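Local coordinates for uncharacterized protein (Bordetella bronchiseptica RB50, PDB 3BE3), which is of unknown function but has a small antiparallel beta-sheet fold and belongs to DUF1653, a family of the SH3 clan, at residues Arg9-His20 / Gln69-Pro80. Residues are numbered along the deposited sequence; the frame is centred on the assembly and turned at random.
With SO4 (sulfate ion), chain D.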
loop_
_atom_site.group_PDB
_atom_site.type_symbol
_atom_site.label_atom_id
_atom_site.label_comp_id
_atom_site.label_asym_id
_atom_site.label_seq_id
_atom_site.Cartn_x
_atom_site.Cartn_y
_atom_site.Cartn_z
ATOM N N ARG B 9 -6.287 12.302 5.965
ATOM C CA ARG B 9 -5.125 13.141 5.719
ATOM C C ARG B 9 -3.862 12.304 5.853
ATOM O O ARG B 9 -3.550 11.815 6.936
ATOM C CB ARG B 9 -5.064 14.306 6.711
ATOM C CG ARG B 9 -6.057 15.420 6.441
ATOM C CD ARG B 9 -5.699 16.704 7.197
ATOM N NE ARG B 9 -4.404 17.248 6.797
ATOM C CZ ARG B 9 -3.897 18.396 7.250
ATOM N NH1 ARG B 9 -4.573 19.130 8.123
ATOM N NH2 ARG B 9 -2.710 18.810 6.832
ATOM N N PRO B 10 -3.125 12.112 4.746
ATOM C CA PRO B 10 -1.898 11.317 4.847
ATOM C C PRO B 10 -0.889 12.117 5.657
ATOM O O PRO B 10 -0.949 13.347 5.688
ATOM C CB PRO B 10 -1.455 11.152 3.396
ATOM C CG PRO B 10 -2.726 11.253 2.628
ATOM C CD PRO B 10 -3.439 12.405 3.341
ATOM N N GLY B 11 0.027 11.416 6.311
ATOM C CA GLY B 11 1.024 12.087 7.130
ATOM C C GLY B 11 1.434 11.204 8.289
ATOM O O GLY B 11 1.235 9.994 8.251
ATOM N N VAL B 12 1.991 11.807 9.331
ATOM C CA VAL B 12 2.437 11.055 10.495
ATOM C C VAL B 12 1.321 10.838 11.507
ATOM O O VAL B 12 0.590 11.765 11.863
ATOM C CB VAL B 12 3.646 11.759 11.167
ATOM C CG1 VAL B 12 4.106 10.981 12.406
ATOM C CG2 VAL B 12 4.800 11.854 10.158
ATOM N N TYR B 13 1.186 9.591 11.941
ATOM C CA TYR B 13 0.170 9.205 12.907
ATOM C C TYR B 13 0.784 8.502 14.104
ATOM O O TYR B 13 1.764 7.765 13.968
ATOM C CB TYR B 13 -0.849 8.251 12.272
ATOM C CG TYR B 13 -1.879 8.908 11.383
ATOM C CD1 TYR B 13 -1.567 9.317 10.098
ATOM C CD2 TYR B 13 -3.175 9.119 11.836
ATOM C CE1 TYR B 13 -2.521 9.925 9.277
ATOM C CE2 TYR B 13 -4.131 9.717 11.028
ATOM C CZ TYR B 13 -3.808 10.117 9.752
ATOM O OH TYR B 13 -4.767 10.699 8.965
ATOM N N ARG B 14 0.201 8.725 15.276
ATOM C CA ARG B 14 0.662 8.051 16.481
ATOM C C ARG B 14 -0.396 6.991 16.785
ATOM O O ARG B 14 -1.558 7.322 17.019
ATOM C CB ARG B 14 0.767 9.024 17.659
ATOM C CG ARG B 14 1.278 8.366 18.952
ATOM C CD ARG B 14 1.197 9.325 20.132
ATOM N NE ARG B 14 -0.174 9.747 20.406
ATOM C CZ ARG B 14 -0.579 11.014 20.446
ATOM N NH1 ARG B 14 0.277 12.003 20.230
ATOM N NH2 ARG B 14 -1.845 11.294 20.699
ATOM N N HIS B 15 0.009 5.722 16.734
ATOM C CA HIS B 15 -0.875 4.592 17.021
ATOM C C HIS B 15 -1.157 4.676 18.526
ATOM O O HIS B 15 -0.313 5.155 19.287
ATOM C CB HIS B 15 -0.163 3.280 16.643
ATOM C CG HIS B 15 -0.954 2.042 16.934
ATOM N ND1 HIS B 15 -0.702 1.240 18.026
ATOM C CD2 HIS B 15 -1.988 1.463 16.274
ATOM C CE1 HIS B 15 -1.541 0.219 18.024
ATOM N NE2 HIS B 15 -2.332 0.333 16.972
ATOM N N TYR B 16 -2.328 4.224 18.969
ATOM C CA TYR B 16 -2.667 4.330 20.391
ATOM C C TYR B 16 -1.693 3.650 21.357
ATOM O O TYR B 16 -1.720 3.924 22.562
ATOM C CB TYR B 16 -4.099 3.826 20.639
ATOM C CG TYR B 16 -4.297 2.326 20.584
ATOM C CD1 TYR B 16 -4.152 1.541 21.717
ATOM C CD2 TYR B 16 -4.674 1.698 19.406
ATOM C CE1 TYR B 16 -4.383 0.159 21.680
ATOM C CE2 TYR B 16 -4.905 0.317 19.358
ATOM C CZ TYR B 16 -4.764 -0.448 20.498
ATOM O OH TYR B 16 -5.032 -1.803 20.469
ATOM N N LYS B 17 -0.838 2.771 20.847
ATOM C CA LYS B 17 0.124 2.099 21.713
ATOM C C LYS B 17 1.445 2.849 21.861
ATOM O O LYS B 17 2.361 2.371 22.534
ATOM C CB LYS B 17 0.387 0.667 21.238
ATOM C CG LYS B 17 -0.692 -0.318 21.672
ATOM C CD LYS B 17 -0.286 -1.775 21.430
ATOM C CE LYS B 17 0.727 -2.286 22.464
ATOM N NZ LYS B 17 2.073 -1.643 22.385
ATOM N N GLY B 18 1.549 4.021 21.231
ATOM C CA GLY B 18 2.761 4.810 21.365
ATOM C C GLY B 18 3.683 5.005 20.166
ATOM O O GLY B 18 4.373 6.021 20.087
ATOM N N ASP B 19 3.713 4.047 19.242
ATOM C CA ASP B 19 4.588 4.168 18.076
ATOM C C ASP B 19 4.024 5.048 16.968
ATOM O O ASP B 19 2.806 5.195 16.837
ATOM C CB ASP B 19 4.916 2.780 17.505
ATOM C CG ASP B 19 5.731 1.925 18.466
ATOM O OD1 ASP B 19 6.724 2.434 19.032
ATOM O OD2 ASP B 19 5.384 0.738 18.645
ATOM N N HIS B 20 4.920 5.620 16.166
ATOM C CA HIS B 20 4.542 6.500 15.056
ATOM C C HIS B 20 4.678 5.827 13.694
ATOM O O HIS B 20 5.529 4.953 13.496
ATOM C CB HIS B 20 5.382 7.784 15.094
ATOM C CG HIS B 20 5.112 8.635 16.294
ATOM N ND1 HIS B 20 4.203 9.672 16.283
ATOM C CD2 HIS B 20 5.570 8.549 17.568
ATOM C CE1 HIS B 20 4.108 10.187 17.497
ATOM N NE2 HIS B 20 4.927 9.521 18.294
ATOM N N GLN B 69 -10.214 6.609 22.405
ATOM C CA GLN B 69 -9.196 7.347 21.659
ATOM C C GLN B 69 -9.012 6.775 20.255
ATOM O O GLN B 69 -9.319 5.611 20.002
ATOM C CB GLN B 69 -7.864 7.330 22.415
ATOM C CG GLN B 69 -7.228 5.962 22.579
ATOM C CD GLN B 69 -5.877 6.038 23.273
ATOM O OE1 GLN B 69 -5.005 6.814 22.875
ATOM N NE2 GLN B 69 -5.697 5.229 24.312
ATOM N N PRO B 70 -8.521 7.594 19.313
ATOM C CA PRO B 70 -8.324 7.098 17.946
ATOM C C PRO B 70 -7.330 5.947 17.911
ATOM O O PRO B 70 -6.386 5.919 18.692
ATOM C CB PRO B 70 -7.774 8.320 17.207
ATOM C CG PRO B 70 -8.284 9.481 17.993
ATOM C CD PRO B 70 -8.120 9.008 19.418
ATOM N N ARG B 71 -7.553 4.989 17.016
ATOM C CA ARG B 71 -6.617 3.878 16.875
ATOM C C ARG B 71 -5.320 4.515 16.378
ATOM O O ARG B 71 -4.231 4.170 16.826
ATOM C CB ARG B 71 -7.127 2.859 15.849
ATOM C CG ARG B 71 -6.238 1.618 15.737
ATOM C CD ARG B 71 -6.654 0.700 14.595
ATOM N NE ARG B 71 -7.978 0.101 14.770
ATOM C CZ ARG B 71 -8.281 -0.815 15.686
ATOM N NH1 ARG B 71 -7.357 -1.255 16.535
ATOM N NH2 ARG B 71 -9.514 -1.305 15.746
ATOM N N PHE B 72 -5.469 5.462 15.452
ATOM C CA PHE B 72 -4.347 6.203 14.871
ATOM C C PHE B 72 -4.643 7.702 14.937
ATOM O O PHE B 72 -5.610 8.161 14.337
ATOM C CB PHE B 72 -4.129 5.808 13.405
ATOM C CG PHE B 72 -3.516 4.438 13.213
ATOM C CD1 PHE B 72 -4.313 3.309 13.044
ATOM C CD2 PHE B 72 -2.128 4.280 13.186
ATOM C CE1 PHE B 72 -3.740 2.048 12.849
ATOM C CE2 PHE B 72 -1.552 3.033 12.993
ATOM C CZ PHE B 72 -2.359 1.912 12.825
ATOM N N ALA B 73 -3.820 8.459 15.660
ATOM C CA ALA B 73 -4.008 9.911 15.796
ATOM C C ALA B 73 -3.058 10.729 14.925
ATOM O O ALA B 73 -1.838 10.640 15.070
ATOM C CB ALA B 73 -3.839 10.331 17.252
ATOM N N TYR B 74 -3.621 11.535 14.029
ATOM C CA TYR B 74 -2.831 12.378 13.124
ATOM C C TYR B 74 -2.089 13.460 13.907
ATOM O O TYR B 74 -2.689 14.155 14.727
ATOM C CB TYR B 74 -3.760 13.042 12.089
ATOM C CG TYR B 74 -3.081 13.958 11.078
ATOM C CD1 TYR B 74 -2.268 13.450 10.076
ATOM C CD2 TYR B 74 -3.264 15.337 11.128
ATOM C CE1 TYR B 74 -1.653 14.292 9.141
ATOM C CE2 TYR B 74 -2.648 16.186 10.200
ATOM C CZ TYR B 74 -1.841 15.663 9.207
ATOM O OH TYR B 74 -1.227 16.507 8.295
ATOM N N VAL B 75 -0.788 13.609 13.662
ATOM C CA VAL B 75 -0.024 14.645 14.359
ATOM C C VAL B 75 0.786 15.541 13.425
ATOM O O VAL B 75 1.695 16.245 13.860
ATOM C CB VAL B 75 0.939 14.057 15.409
ATOM C CG1 VAL B 75 0.185 13.131 16.357
ATOM C CG2 VAL B 75 2.086 13.330 14.718
ATOM N N GLY B 76 0.456 15.523 12.142
ATOM C CA GLY B 76 1.169 16.370 11.208
ATOM C C GLY B 76 2.116 15.625 10.290
ATOM O O GLY B 76 1.842 14.494 9.884
ATOM N N HIS B 77 3.239 16.256 9.971
ATOM C CA HIS B 77 4.217 15.665 9.067
ATOM C C HIS B 77 5.560 15.322 9.692
ATOM O O HIS B 77 6.462 14.839 9.006
ATOM C CB HIS B 77 4.414 16.596 7.869
ATOM C CG HIS B 77 3.190 16.732 7.021
ATOM N ND1 HIS B 77 2.692 15.690 6.270
ATOM C CD2 HIS B 77 2.310 17.755 6.874
ATOM C CE1 HIS B 77 1.559 16.060 5.700
ATOM N NE2 HIS B 77 1.305 17.309 6.051
ATOM N N VAL B 78 5.688 15.546 10.993
ATOM C CA VAL B 78 6.933 15.237 11.682
ATOM C C VAL B 78 6.678 14.352 12.891
ATOM O O VAL B 78 5.562 14.287 13.397
ATOM C CB VAL B 78 7.647 16.530 12.144
ATOM C CG1 VAL B 78 7.934 17.412 10.950
ATOM C CG2 VAL B 78 6.790 17.285 13.158
ATOM N N THR B 79 7.713 13.653 13.346
ATOM C CA THR B 79 7.605 12.799 14.530
ATOM C C THR B 79 8.215 13.549 15.715
ATOM O O THR B 79 9.016 14.464 15.526
ATOM C CB THR B 79 8.363 11.460 14.343
ATOM O OG1 THR B 79 9.619 11.703 13.689
ATOM C CG2 THR B 79 7.528 10.485 13.537
ATOM N N PRO B 80 7.856 13.156 16.954
ATOM C CA PRO B 80 8.378 13.808 18.163
ATOM C C PRO B 80 9.845 13.565 18.503
ATOM O O PRO B 80 10.444 12.572 18.088
ATOM C CB PRO B 80 7.455 13.285 19.263
ATOM C CG PRO B 80 7.155 11.900 18.794
ATOM C CD PRO B 80 6.871 12.115 17.310
HETATM S S SO4 D . -4.162 -2.797 16.892
HETATM O O1 SO4 D . -4.348 -1.514 16.183
HETATM O O2 SO4 D . -5.237 -2.950 17.891
HETATM O O3 SO4 D . -4.230 -3.907 15.931
HETATM O O4 SO4 D . -2.853 -2.804 17.565
HETATM O O HOH W 1 -2.166 15.919 5.805
#
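Tyr13 and Phe72 both turn CG beside the backbone N (chi1 -78° for Tyr13), whereas His15 and Tyr74 swing theirs anti to it (178° for His15), so that Tyr74 meets Tyr13 and His15 meets Phe72 across one face of the sheet. In each pair an edge meets a face: Tyr74 directs its edge at the Tyr13 ring, with CD1 3.6 Å from Tyr13 CE1, and its CB also lies over that face as a CH-pi contact. His15 points its CD2 edge at the face of Phe72, where CD2 approaches CZ to 3.5 Å, the planes being inclined by 63°. The Tyr13 hydroxyl donates to Arg9 O at 2.6 Å, fixing the far end of the ring. Beneath the rings, strand 11-15 runs antiparallel to strand 72-76, with Tyr13-Tyr74 and His15-Phe72 as non-hydrogen-bonded pairs and Arg14-Ala73 as the hydrogen-bonded pair between them. These are neighbouring inner strands of the single antiparallel sheet of this chain, a DUF1653 member; that family is placed in the SH3 clan. Strand 20-29 flanks 11-15, and Trp58 stacks on the Phe72 ring and meets Tyr13 edge to face. On the other face Val12 CG1 rests on Thr79 CG2 at 3.6 Å, while Pro80 CD lies over the His20 ring, 3.5 Å from its centroid. Where the 15-18 turn begins, a sulfate, likely carried over from the crystallisation solution, joins the segments: His15 NE2 donates almost straight to its O1 (2.8 Å), Tyr16 OH donates to O2, and Arg71 NH1 reaches O1 at 3.0 Å. Arg53 also binds this anion, and Glu60 OE1 forms a salt bridge with Arg71 NH2. At the opposite end a water accepts from Arg9 NE, donates to Pro10 O and bonds to Tyr74 OH at 2.7 Å.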